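PDB 5MU5: DUF115 domain-containing protein, which is probably a glycosyltransferase of the Maf family that modifies flagellin with sugar and so takes part in building bacterial flagella. Local coordinates for residues A[389-394]-A[470-475]. Numbering follows the deposited sequence.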
ATOM      1  N   SER A 389      12.961  -0.361  -2.553  1.00 41.46           N
ATOM      2  CA  SER A 389      13.960  -1.112  -1.798  1.00 42.95           C
ATOM      3  C   SER A 389      13.408  -2.472  -1.422  1.00 41.17           C
ATOM      4  O   SER A 389      14.184  -3.346  -1.019  1.00 38.86           O
ATOM      5  CB  SER A 389      14.462  -0.367  -0.546  1.00 42.84           C
ATOM      6  OG  SER A 389      13.460  -0.215   0.427  1.00 45.62           O
ATOM      7  N   GLY A 390      12.084  -2.635  -1.555  1.00 38.04           N
ATOM      8  CA  GLY A 390      11.397  -3.920  -1.326  1.00 37.98           C
ATOM      9  C   GLY A 390      10.745  -4.406  -2.610  1.00 36.32           C
ATOM     10  O   GLY A 390      10.796  -3.699  -3.629  1.00 34.45           O
ATOM     11  N   PRO A 391      10.046  -5.550  -2.558  1.00 35.94           N
ATOM     12  CA  PRO A 391       9.733  -6.336  -1.372  1.00 36.49           C
ATOM     13  C   PRO A 391      10.841  -7.245  -0.838  1.00 37.02           C
ATOM     14  O   PRO A 391      10.765  -7.665   0.310  1.00 43.46           O
ATOM     15  CB  PRO A 391       8.534  -7.190  -1.824  1.00 35.08           C
ATOM     16  CG  PRO A 391       8.693  -7.319  -3.303  1.00 34.00           C
ATOM     17  CD  PRO A 391       9.258  -6.005  -3.730  1.00 36.91           C
ATOM     18  N   THR A 392      11.841  -7.565  -1.642  1.00 38.10           N
ATOM     19  CA  THR A 392      12.941  -8.422  -1.179  1.00 38.81           C
ATOM     20  C   THR A 392      14.331  -7.734  -1.308  1.00 39.62           C
ATOM     21  O   THR A 392      14.486  -6.641  -1.911  1.00 35.37           O
ATOM     22  CB  THR A 392      12.926  -9.747  -1.933  1.00 40.12           C
ATOM     23  OG1 THR A 392      13.108  -9.486  -3.328  1.00 41.07           O
ATOM     24  CG2 THR A 392      11.576 -10.429  -1.735  1.00 40.87           C
ATOM     25  N   VAL A 393      15.335  -8.406  -0.749  1.00 38.63           N
ATOM     26  CA  VAL A 393      16.672  -7.839  -0.584  1.00 38.06           C
ATOM     27  C   VAL A 393      17.394  -7.628  -1.918  1.00 36.93           C
ATOM     28  O   VAL A 393      18.283  -6.781  -2.031  1.00 36.93           O
ATOM     29  CB  VAL A 393      17.503  -8.673   0.426  1.00 38.76           C
ATOM     30  CG1 VAL A 393      17.758 -10.091  -0.092  1.00 37.75           C
ATOM     31  CG2 VAL A 393      18.808  -7.960   0.786  1.00 37.71           C
ATOM     32  N   THR A 394      16.971  -8.364  -2.932  1.00 35.84           N
ATOM     33  CA  THR A 394      17.471  -8.172  -4.291  1.00 36.99           C
ATOM     34  C   THR A 394      17.060  -6.815  -4.855  1.00 33.85           C
ATOM     35  O   THR A 394      17.808  -6.215  -5.641  1.00 30.70           O
ATOM     36  CB  THR A 394      16.974  -9.306  -5.208  1.00 39.79           C
ATOM     37  OG1 THR A 394      17.689 -10.505  -4.860  1.00 47.98           O
ATOM     38  CG2 THR A 394      17.273  -9.009  -6.610  1.00 42.25           C
ATOM     39  N   LEU A 470       7.070 -12.303  -8.557  1.00 36.48           N
ATOM     40  CA  LEU A 470       6.629 -11.423  -9.627  1.00 38.08           C
ATOM     41  C   LEU A 470       6.663  -9.969  -9.151  1.00 35.90           C
ATOM     42  O   LEU A 470       7.011  -9.084  -9.929  1.00 33.90           O
ATOM     43  CB  LEU A 470       5.233 -11.804 -10.121  1.00 41.48           C
ATOM     44  CG  LEU A 470       5.081 -13.279 -10.551  1.00 43.99           C
ATOM     45  CD1 LEU A 470       3.612 -13.629 -10.697  1.00 48.00           C
ATOM     46  CD2 LEU A 470       5.818 -13.589 -11.827  1.00 43.33           C
ATOM     47  N   TRP A 471       6.317  -9.730  -7.884  1.00 36.54           N
ATOM     48  CA  TRP A 471       6.397  -8.379  -7.302  1.00 39.01           C
ATOM     49  C   TRP A 471       7.843  -7.942  -7.263  1.00 34.60           C
ATOM     50  O   TRP A 471       8.167  -6.816  -7.596  1.00 36.97           O
ATOM     51  CB  TRP A 471       5.847  -8.310  -5.876  1.00 41.69           C
ATOM     52  CG  TRP A 471       4.400  -8.713  -5.722  1.00 47.63           C
ATOM     53  CD1 TRP A 471       3.428  -8.694  -6.680  1.00 43.46           C
ATOM     54  CD2 TRP A 471       3.756  -9.125  -4.507  1.00 49.50           C
ATOM     55  NE1 TRP A 471       2.244  -9.118  -6.151  1.00 48.88           N
ATOM     56  CE2 TRP A 471       2.408  -9.376  -4.816  1.00 49.05           C
ATOM     57  CE3 TRP A 471       4.195  -9.305  -3.189  1.00 54.03           C
ATOM     58  CZ2 TRP A 471       1.482  -9.814  -3.858  1.00 52.35           C
ATOM     59  CZ3 TRP A 471       3.273  -9.750  -2.226  1.00 57.70           C
ATOM     60  CH2 TRP A 471       1.933 -10.004  -2.574  1.00 54.42           C
ATOM     61  N   THR A 472       8.717  -8.862  -6.877  1.00 33.90           N
ATOM     62  CA  THR A 472      10.128  -8.586  -6.850  1.00 33.11           C
ATOM     63  C   THR A 472      10.589  -8.261  -8.244  1.00 33.73           C
ATOM     64  O   THR A 472      11.281  -7.269  -8.440  1.00 35.60           O
ATOM     65  CB  THR A 472      10.908  -9.779  -6.291  1.00 34.73           C
ATOM     66  OG1 THR A 472      10.546  -9.971  -4.925  1.00 36.43           O
ATOM     67  CG2 THR A 472      12.422  -9.533  -6.376  1.00 35.15           C
ATOM     68  N   ARG A 473      10.209  -9.095  -9.217  1.00 33.85           N
ATOM     69  CA  ARG A 473      10.544  -8.847 -10.621  1.00 33.36           C
ATOM     70  C   ARG A 473      10.043  -7.507 -11.121  1.00 33.81           C
ATOM     71  O   ARG A 473      10.760  -6.790 -11.835  1.00 33.27           O
ATOM     72  CB  ARG A 473       9.947  -9.937 -11.491  1.00 35.71           C
ATOM     73  CG  ARG A 473      10.171  -9.754 -12.984  1.00 36.04           C
ATOM     74  CD  ARG A 473       9.187 -10.619 -13.752  1.00 36.41           C
ATOM     75  NE  ARG A 473       7.854 -10.074 -13.631  1.00 37.94           N
ATOM     76  CZ  ARG A 473       6.752 -10.658 -14.086  1.00 39.99           C
ATOM     77  NH1 ARG A 473       6.823 -11.827 -14.717  1.00 38.28           N
ATOM     78  NH2 ARG A 473       5.578 -10.063 -13.898  1.00 41.27           N
ATOM     79  N   ASP A 474       8.789  -7.175 -10.806  1.00 34.37           N
ATOM     80  CA  ASP A 474       8.238  -5.895 -11.247  1.00 34.50           C
ATOM     81  C   ASP A 474       8.968  -4.713 -10.586  1.00 34.24           C
ATOM     82  O   ASP A 474       9.163  -3.676 -11.225  1.00 35.09           O
ATOM     83  CB  ASP A 474       6.713  -5.809 -11.000  1.00 36.82           C
ATOM     84  CG  ASP A 474       5.890  -6.778 -11.908  1.00 42.26           C
ATOM     85  OD1 ASP A 474       6.455  -7.602 -12.674  1.00 42.76           O
ATOM     86  OD2 ASP A 474       4.645  -6.716 -11.846  1.00 47.92           O
ATOM     87  N   ALA A 475       9.387  -4.855  -9.322  1.00 33.77           N
ATOM     88  CA  ALA A 475      10.068  -3.727  -8.646  1.00 35.44           C
ATOM     89  C   ALA A 475      11.468  -3.498  -9.246  1.00 33.59           C
ATOM     90  O   ALA A 475      11.915  -2.356  -9.393  1.00 34.40           O
ATOM     91  CB  ALA A 475      10.123  -3.924  -7.138  1.00 33.85           C
TER
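Pro-391 and Thr-472 are the pair with the nearest CA atoms, 5.9 Å apart, where the loop leading into helix 393-404 meets a flank of helix 467-482. The loop carries a cis peptide bond between Gly-390 and Pro-391 and ends at Thr-392, the N-cap position; each helix leads to one of two neighbouring parallel strands, 408-412 and 488-491, of a mostly parallel, Rossmann-like sheet. The proline ring is directed at the helix: CG lies 3.6 Å from OG1 of Thr-472 and 4.0 Å from CB of Trp-471, whose indole leads away. Further along, the methyl of Ala-475 sits 4.1 Å from CD of Pro-391 and 3.6 Å from the carbonyl O of Gly-390. Two threonines meet beside this apolar patch, crossing at about a right angle. With chi1 -65°, OG1 of Thr-472 lies beside its own backbone N, where it bonds to the carbonyl O of Ile-468 one turn earlier. Asn-395 links the two elements, binding N of Thr-392 through OD1 and O of Thr-472 through ND2. OG1 of Thr-392 possibly donates to OG1 of Thr-472 at 3.1 Å, although another acceptor competes for its proton, and lies 3.1 Å from CG2 of Thr-472.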